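Local coordinates for peptidase M16 domain protein (Alicyclobacillus acidocaldarius subsp. acidocaldarius DSM 446, PDB 4XEA) that is a putative M16-like metallopeptidase that binds a metal ion and probably cleaves peptide bonds, as other members of its family do, at residues Asp57-Ala60 with His61-His65; Gly110-Leu113 with Asp114-Ser118; Asp205-Ala208 with His209-Glu213. One frame throughout, in Å; residues are numbered along the deposited sequence.

The three contacts are successive local turns on three helices, and their distance from the nickel site grows along the chain. Interaction 1 supplies two of the three protein ligands of the nickel ion. Interaction 2, with its nearest atoms about 6 Å from those of interaction 1, ends at a sodium ion that Met-67, just beyond helix 59-66, also binds; this sodium lies about 9 Å from the side chain of Leu-63. The Phe-115 side chain is about 13 Å from the nickel. Interaction 3 touches interaction 2 through Leu-113 CD1 and Ile-211 CG2, 4.1 Å apart, but its nearest atoms stay about 20 Å from interaction 1, remote from the metal-binding turn.

Interaction 1 (Asp57-Ala60 with His61-His65); sequences DGIA and HFLEH. With NI (nickel (II) ion), chain C.
Gly-58 meets His-61 and Phe-62 in a local contact at the start of helix 59-66, the short helix that carries two nickel ligands. Gly-58 is the N-cap, and its backbone angles (phi 117°, psi -3°) suit glycine, since a CB would collide with the carbonyl oxygen of Asp-57. Its own O accepts the Phe-62 N-H at 3.0 Å. A water also donates to Gly-58 O at 2.8 Å and accepts from His-61 ND1 at 2.8 Å, lying in the plane of the imidazole at its edge. ND1 is thus the N-H donor, as fits a ring whose NE2 binds nickel at 2.2 Å, and the bridge probably helps fix the ring's rotation. One turn on, His-65 NE2 reaches the same ion at 2.2 Å. Farther round the helix, Leu-63 N bonds to Ile-59 O at 2.9 Å, and the Ile-59 CG2 branch, anti to the backbone N, meets Leu-63 CG at 4.1 Å. The sequence fits the HXXEH motif of M16 peptidases; the carboxylate of Glu-64 bonds to Thr-90. Helix 123-141 completes the protein ligands with Glu-136, Leu-181 of helix 178-188 packs on Ile-59, Phe-62 and Leu-63, and strand 84-90 borders Ala-60 and His-61 through Thr-90.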
loop_
_atom_site.group_PDB
_atom_site.type_symbol
_atom_site.label_atom_id
_atom_site.label_comp_id
_atom_site.label_asym_id
_atom_site.label_seq_id
_atom_site.Cartn_x
_atom_site.Cartn_y
_atom_site.Cartn_z
ATOM N N ASP A 57 -17.713 -25.186 6.289
ATOM C CA ASP A 57 -17.007 -23.935 6.176
ATOM C C ASP A 57 -16.372 -23.779 4.803
ATOM O O ASP A 57 -15.924 -24.755 4.201
ATOM C CB ASP A 57 -15.974 -23.820 7.296
ATOM C CG ASP A 57 -16.627 -23.515 8.647
ATOM O OD1 ASP A 57 -17.604 -22.729 8.682
ATOM O OD2 ASP A 57 -16.182 -24.073 9.661
ATOM N N GLY A 58 -16.354 -22.545 4.297
ATOM C CA GLY A 58 -15.654 -22.264 3.053
ATOM C C GLY A 58 -16.521 -21.781 1.921
ATOM O O GLY A 58 -15.992 -21.456 0.871
ATOM N N ILE A 59 -17.843 -21.693 2.103
ATOM C CA ILE A 59 -18.716 -21.505 0.951
ATOM C C ILE A 59 -18.677 -20.120 0.376
ATOM O O ILE A 59 -18.598 -20.012 -0.849
ATOM C CB ILE A 59 -20.184 -21.999 1.168
ATOM C CG1 ILE A 59 -20.154 -23.528 1.297
ATOM C CG2 ILE A 59 -21.065 -21.629 -0.057
ATOM C CD1 ILE A 59 -21.529 -24.186 1.479
ATOM N N ALA A 60 -18.715 -19.081 1.216
ATOM C CA ALA A 60 -18.606 -17.705 0.728
ATOM C C ALA A 60 -17.405 -17.562 -0.224
ATOM O O ALA A 60 -17.512 -17.001 -1.325
ATOM C CB ALA A 60 -18.528 -16.694 1.876
ATOM N N HIS A 61 -16.283 -18.128 0.197
ATOM C CA HIS A 61 -15.007 -17.987 -0.530
ATOM C C HIS A 61 -14.944 -18.871 -1.783
ATOM O O HIS A 61 -14.370 -18.481 -2.805
ATOM C CB HIS A 61 -13.886 -18.304 0.443
ATOM C CG HIS A 61 -12.570 -18.498 -0.199
ATOM N ND1 HIS A 61 -12.084 -19.752 -0.501
ATOM C CD2 HIS A 61 -11.649 -17.612 -0.642
ATOM C CE1 HIS A 61 -10.908 -19.633 -1.080
ATOM N NE2 HIS A 61 -10.612 -18.348 -1.158
ATOM N N PHE A 62 -15.538 -20.057 -1.703
ATOM C CA PHE A 62 -15.706 -20.934 -2.885
ATOM C C PHE A 62 -16.520 -20.204 -3.984
ATOM O O PHE A 62 -16.132 -20.168 -5.168
ATOM C CB PHE A 62 -16.396 -22.228 -2.440
ATOM C CG PHE A 62 -16.132 -23.418 -3.327
ATOM C CD1 PHE A 62 -16.535 -23.425 -4.644
ATOM C CD2 PHE A 62 -15.543 -24.565 -2.809
ATOM C CE1 PHE A 62 -16.307 -24.545 -5.453
ATOM C CE2 PHE A 62 -15.316 -25.676 -3.609
ATOM C CZ PHE A 62 -15.695 -25.664 -4.921
ATOM N N LEU A 63 -17.636 -19.602 -3.595
ATOM C CA LEU A 63 -18.461 -18.831 -4.543
ATOM C C LEU A 63 -17.652 -17.666 -5.148
ATOM O O LEU A 63 -17.740 -17.404 -6.350
ATOM C CB LEU A 63 -19.737 -18.304 -3.885
ATOM C CG LEU A 63 -20.789 -19.339 -3.480
ATOM C CD1 LEU A 63 -21.918 -18.624 -2.760
ATOM C CD2 LEU A 63 -21.319 -20.114 -4.757
ATOM N N GLU A 64 -16.814 -17.027 -4.327
ATOM C CA GLU A 64 -15.966 -15.942 -4.828
ATOM C C GLU A 64 -15.081 -16.427 -5.935
ATOM O O GLU A 64 -14.937 -15.750 -6.957
ATOM C CB GLU A 64 -15.132 -15.310 -3.698
ATOM C CG GLU A 64 -14.216 -14.158 -4.166
ATOM C CD GLU A 64 -12.834 -14.236 -3.520
ATOM O OE1 GLU A 64 -12.744 -14.272 -2.283
ATOM O OE2 GLU A 64 -11.845 -14.323 -4.249
ATOM N N HIS A 65 -14.462 -17.589 -5.744
ATOM C CA HIS A 65 -13.593 -18.122 -6.749
ATOM C C HIS A 65 -14.365 -18.425 -8.042
ATOM O O HIS A 65 -13.858 -18.208 -9.139
ATOM C CB HIS A 65 -12.938 -19.417 -6.264
ATOM C CG HIS A 65 -11.615 -19.213 -5.621
ATOM N ND1 HIS A 65 -10.455 -19.761 -6.125
ATOM C CD2 HIS A 65 -11.256 -18.502 -4.525
ATOM C CE1 HIS A 65 -9.439 -19.408 -5.355
ATOM N NE2 HIS A 65 -9.899 -18.650 -4.379
HETATM NI NI NI C . -9.101 -17.608 -2.606
HETATM O O HOH W 1 -13.309 -22.097 0.269
HETATM O O HOH W 2 -7.524 -16.390 -4.015
#

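Interaction 2 (Gly110-Leu113 with Asp114-Ser118); sequences GTLL and DFVQS. With NA (sodium ion), chain B.
Gly-110 opens the contact by accepting the N-H of Asp-114 through its carbonyl O at 2.9 Å, one turn along helix 105-116. The Asp-114 side chain folds back over that oxygen, its CG beside the backbone N (chi1 -70°), and Gly-110 O stands over the flat of the carboxylate, 2.9 Å from Asp-114 CG. Two acceptors thus lie close together, and the carboxylate finds its partners in Lys-218, by a salt bridge, and Asn-214. Thr-111 uses its O for the N-H of Phe-115 at 2.9 Å; the same oxygen lies in the plane of the Phe-115 ring at its edge, 3.4 Å from CD2. Leu-112 crosses the ring at a slant, CD1 approaching Phe-115 CE2 to 3.8 Å. Its carbonyl O takes only a weak bond from Val-116 N, while Val-116 CG2 touches that oxygen and sits above the centre of the Phe-115 ring, covering one face. Leu-113 O receives the N-H of Gln-117 at 3.0 Å, with a second, weak bond from Val-116 N. The Gln-117 chain runs out past Leu-113 CB, its amide oxygen bonding to Gln-215 and Lys-218. As the helix ends, the chain turns its carbonyls onto a sodium ion, Phe-115 O at 2.1 Å and Ser-118 O at 2.3 Å. With two waters and the O of Met-67 they form a largely main-chain cation site at a helix C-terminus, where the helix dipole would probably favour a positive ion.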
loop_
_atom_site.group_PDB
_atom_site.type_symbol
_atom_site.label_atom_id
_atom_site.label_comp_id
_atom_site.label_asym_id
_atom_site.label_seq_id
_atom_site.Cartn_x
_atom_site.Cartn_y
_atom_site.Cartn_z
ATOM N N GLY A 110 -22.204 -2.716 -16.255
ATOM C CA GLY A 110 -22.977 -3.807 -16.869
ATOM C C GLY A 110 -22.299 -5.166 -16.693
ATOM O O GLY A 110 -22.942 -6.143 -16.315
ATOM N N THR A 111 -20.998 -5.230 -16.937
ATOM C CA THR A 111 -20.249 -6.470 -16.772
ATOM C C THR A 111 -20.218 -6.899 -15.291
ATOM O O THR A 111 -20.335 -8.091 -14.963
ATOM C CB THR A 111 -18.818 -6.286 -17.290
ATOM O OG1 THR A 111 -18.843 -5.761 -18.640
ATOM C CG2 THR A 111 -18.050 -7.613 -17.224
ATOM N N LEU A 112 -20.079 -5.915 -14.402
ATOM C CA LEU A 112 -20.028 -6.183 -12.953
ATOM C C LEU A 112 -21.363 -6.788 -12.499
ATOM O O LEU A 112 -21.399 -7.820 -11.835
ATOM C CB LEU A 112 -19.699 -4.896 -12.181
ATOM C CG LEU A 112 -19.627 -5.040 -10.651
ATOM C CD1 LEU A 112 -18.572 -6.043 -10.241
ATOM C CD2 LEU A 112 -19.406 -3.687 -10.025
ATOM N N LEU A 113 -22.463 -6.147 -12.867
ATOM C CA LEU A 113 -23.779 -6.680 -12.487
ATOM C C LEU A 113 -23.945 -8.072 -13.078
ATOM O O LEU A 113 -24.305 -9.006 -12.370
ATOM C CB LEU A 113 -24.915 -5.765 -12.941
ATOM C CG LEU A 113 -25.015 -4.419 -12.225
ATOM C CD1 LEU A 113 -25.933 -3.460 -12.994
ATOM C CD2 LEU A 113 -25.472 -4.607 -10.761
ATOM N N ASP A 114 -23.684 -8.201 -14.377
ATOM C CA ASP A 114 -23.895 -9.467 -15.105
ATOM C C ASP A 114 -23.126 -10.657 -14.518
ATOM O O ASP A 114 -23.704 -11.725 -14.304
ATOM C CB ASP A 114 -23.541 -9.290 -16.585
ATOM C CG ASP A 114 -24.530 -8.399 -17.322
ATOM O OD1 ASP A 114 -25.620 -8.068 -16.769
ATOM O OD2 ASP A 114 -24.217 -8.056 -18.463
ATOM N N PHE A 115 -21.838 -10.494 -14.221
ATOM C CA PHE A 115 -21.056 -11.672 -13.786
ATOM C C PHE A 115 -21.318 -12.077 -12.319
ATOM O O PHE A 115 -21.090 -13.221 -11.929
ATOM C CB PHE A 115 -19.554 -11.527 -14.131
ATOM C CG PHE A 115 -18.652 -11.080 -12.984
ATOM C CD1 PHE A 115 -18.139 -11.998 -12.083
ATOM C CD2 PHE A 115 -18.252 -9.747 -12.868
ATOM C CE1 PHE A 115 -17.265 -11.594 -11.045
ATOM C CE2 PHE A 115 -17.404 -9.333 -11.852
ATOM C CZ PHE A 115 -16.907 -10.258 -10.931
ATOM N N VAL A 116 -21.816 -11.153 -11.515
ATOM C CA VAL A 116 -22.160 -11.464 -10.132
ATOM C C VAL A 116 -23.592 -12.037 -10.037
ATOM O O VAL A 116 -23.878 -12.811 -9.115
ATOM C CB VAL A 116 -21.968 -10.220 -9.261
ATOM C CG1 VAL A 116 -22.396 -10.463 -7.804
ATOM C CG2 VAL A 116 -20.456 -9.767 -9.324
ATOM N N GLN A 117 -24.466 -11.684 -10.994
ATOM C CA GLN A 117 -25.882 -12.120 -10.976
ATOM C C GLN A 117 -26.167 -13.419 -11.733
ATOM O O GLN A 117 -27.327 -13.827 -11.844
ATOM C CB GLN A 117 -26.810 -10.979 -11.444
ATOM C CG GLN A 117 -26.906 -9.882 -10.395
ATOM C CD GLN A 117 -27.735 -8.690 -10.782
ATOM O OE1 GLN A 117 -27.800 -8.241 -11.979
ATOM N NE2 GLN A 117 -28.383 -8.130 -9.767
ATOM N N SER A 118 -25.130 -14.069 -12.267
ATOM C CA SER A 118 -25.260 -15.451 -12.763
ATOM C C SER A 118 -24.103 -16.267 -12.258
ATOM O O SER A 118 -22.992 -15.758 -12.119
ATOM C CB SER A 118 -25.264 -15.517 -14.298
ATOM O OG SER A 118 -26.260 -14.687 -14.833
HETATM NA NA NA B . -20.744 -15.239 -12.435
HETATM O O HOH W 3 -20.553 -15.292 -14.737
HETATM O O HOH W 4 -19.984 -17.660 -12.438
#

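Interaction 3 (Asp205-Ala208 with His209-Glu213); sequences DEIA and HVIEE
Ile-207 and Ile-211 pack against each other one turn apart within helix 204-216, and regular backbone bonding joins their two turns. Four i to i+4 hydrogen bonds run across the contact: His-209 N to Asp-205 O at 3.3 Å, Val-210 N to Glu-206 O at 3.1 Å, Ile-211 N to Ile-207 O at 3.0 Å and Glu-212 N to Ala-208 O at 3.2 Å. Apolar packing falls on the buried side, where Ile-207 CG2, anti to its main-chain nitrogen, meets Ile-211 CD1 at 3.8 Å. Other side-chain carbons lie against carbonyls of the previous turn: Val-210 CG2 touches Glu-206 O at 3.2 Å, and CG1 of Ile-211 leans on Ile-207 O. Among the polar side chains, Glu-212 bends at chi2 (-91°) after bringing CG against Ala-208 O, and its OE1 bonds to Trp-12. Asp-205 forms a salt bridge with Arg-10, and CG of Glu-213 rests above one face of the His-209 ring, toward its rim. The pattern is that of an amphipathic helix laid against a mixed sheet: the isoleucines face strand 194-200, which leads into this helix, Ala-208 and Ile-211 reach strand 19-24, and Val-210 and Ile-211 border helix 105-116, in the layered alpha/beta fold of M16 domains.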
loop_
_atom_site.group_PDB
_atom_site.type_symbol
_atom_site.label_atom_id
_atom_site.label_comp_id
_atom_site.label_asym_id
_atom_site.label_seq_id
_atom_site.Cartn_x
_atom_site.Cartn_y
_atom_site.Cartn_z
ATOM N N ASP A 205 -26.122 10.430 -14.029
ATOM C CA ASP A 205 -27.411 10.212 -14.706
ATOM C C ASP A 205 -27.267 9.039 -15.679
ATOM O O ASP A 205 -28.152 8.199 -15.787
ATOM C CB ASP A 205 -27.867 11.461 -15.485
ATOM C CG ASP A 205 -28.055 12.699 -14.598
ATOM O OD1 ASP A 205 -28.565 12.591 -13.465
ATOM O OD2 ASP A 205 -27.715 13.803 -15.074
ATOM N N GLU A 206 -26.141 9.003 -16.397
ATOM C CA GLU A 206 -25.865 7.940 -17.368
ATOM C C GLU A 206 -25.808 6.578 -16.688
ATOM O O GLU A 206 -26.458 5.624 -17.132
ATOM C CB GLU A 206 -24.532 8.194 -18.078
ATOM C CG GLU A 206 -24.117 7.100 -19.083
ATOM C CD GLU A 206 -22.622 7.136 -19.430
ATOM O OE1 GLU A 206 -21.850 7.872 -18.762
ATOM O OE2 GLU A 206 -22.228 6.424 -20.380
ATOM N N ILE A 207 -25.047 6.487 -15.599
ATOM C CA ILE A 207 -24.829 5.210 -14.953
ATOM C C ILE A 207 -26.092 4.730 -14.206
ATOM O O ILE A 207 -26.388 3.527 -14.192
ATOM C CB ILE A 207 -23.598 5.259 -14.008
ATOM C CG1 ILE A 207 -22.304 5.507 -14.803
ATOM C CG2 ILE A 207 -23.496 3.969 -13.188
ATOM C CD1 ILE A 207 -22.051 4.533 -15.957
ATOM N N ALA A 208 -26.847 5.665 -13.615
ATOM C CA ALA A 208 -28.106 5.316 -12.921
ATOM C C ALA A 208 -29.112 4.684 -13.863
ATOM O O ALA A 208 -29.818 3.763 -13.486
ATOM C CB ALA A 208 -28.713 6.518 -12.247
ATOM N N HIS A 209 -29.159 5.169 -15.097
ATOM C CA HIS A 209 -30.029 4.624 -16.129
ATOM C C HIS A 209 -29.541 3.239 -16.603
ATOM O O HIS A 209 -30.330 2.328 -16.790
ATOM C CB HIS A 209 -30.085 5.641 -17.282
ATOM C CG HIS A 209 -30.945 5.235 -18.430
ATOM N ND1 HIS A 209 -32.320 5.157 -18.343
ATOM C CD2 HIS A 209 -30.629 4.943 -19.714
ATOM C CE1 HIS A 209 -32.814 4.810 -19.521
ATOM N NE2 HIS A 209 -31.809 4.679 -20.371
ATOM N N VAL A 210 -28.241 3.078 -16.786
ATOM C CA VAL A 210 -27.675 1.765 -17.151
ATOM C C VAL A 210 -27.997 0.676 -16.091
ATOM O O VAL A 210 -28.324 -0.484 -16.424
ATOM C CB VAL A 210 -26.140 1.860 -17.306
ATOM C CG1 VAL A 210 -25.510 0.467 -17.431
ATOM C CG2 VAL A 210 -25.761 2.756 -18.470
ATOM N N ILE A 211 -27.915 1.052 -14.817
ATOM C CA ILE A 211 -28.131 0.084 -13.746
ATOM C C ILE A 211 -29.615 -0.323 -13.775
ATOM O O ILE A 211 -29.913 -1.514 -13.781
ATOM C CB ILE A 211 -27.728 0.629 -12.337
ATOM C CG1 ILE A 211 -26.239 0.927 -12.247
ATOM C CG2 ILE A 211 -28.070 -0.383 -11.220
ATOM C CD1 ILE A 211 -25.860 1.876 -11.114
ATOM N N GLU A 212 -30.520 0.664 -13.852
ATOM C CA GLU A 212 -31.980 0.404 -13.855
ATOM C C GLU A 212 -32.352 -0.471 -15.043
ATOM O O GLU A 212 -33.105 -1.420 -14.910
ATOM C CB GLU A 212 -32.795 1.707 -13.925
ATOM C CG GLU A 212 -32.609 2.700 -12.765
ATOM C CD GLU A 212 -33.575 2.515 -11.620
ATOM O OE1 GLU A 212 -33.628 3.421 -10.762
ATOM O OE2 GLU A 212 -34.263 1.470 -11.543
ATOM N N GLU A 213 -31.788 -0.160 -16.204
ATOM C CA GLU A 213 -32.076 -0.929 -17.419
ATOM C C GLU A 213 -31.550 -2.353 -17.333
ATOM O O GLU A 213 -32.236 -3.292 -17.714
ATOM C CB GLU A 213 -31.539 -0.217 -18.668
ATOM C CG GLU A 213 -32.400 0.945 -19.080
ATOM C CD GLU A 213 -33.790 0.497 -19.533
ATOM O OE1 GLU A 213 -34.686 0.320 -18.670
ATOM O OE2 GLU A 213 -33.976 0.298 -20.747
#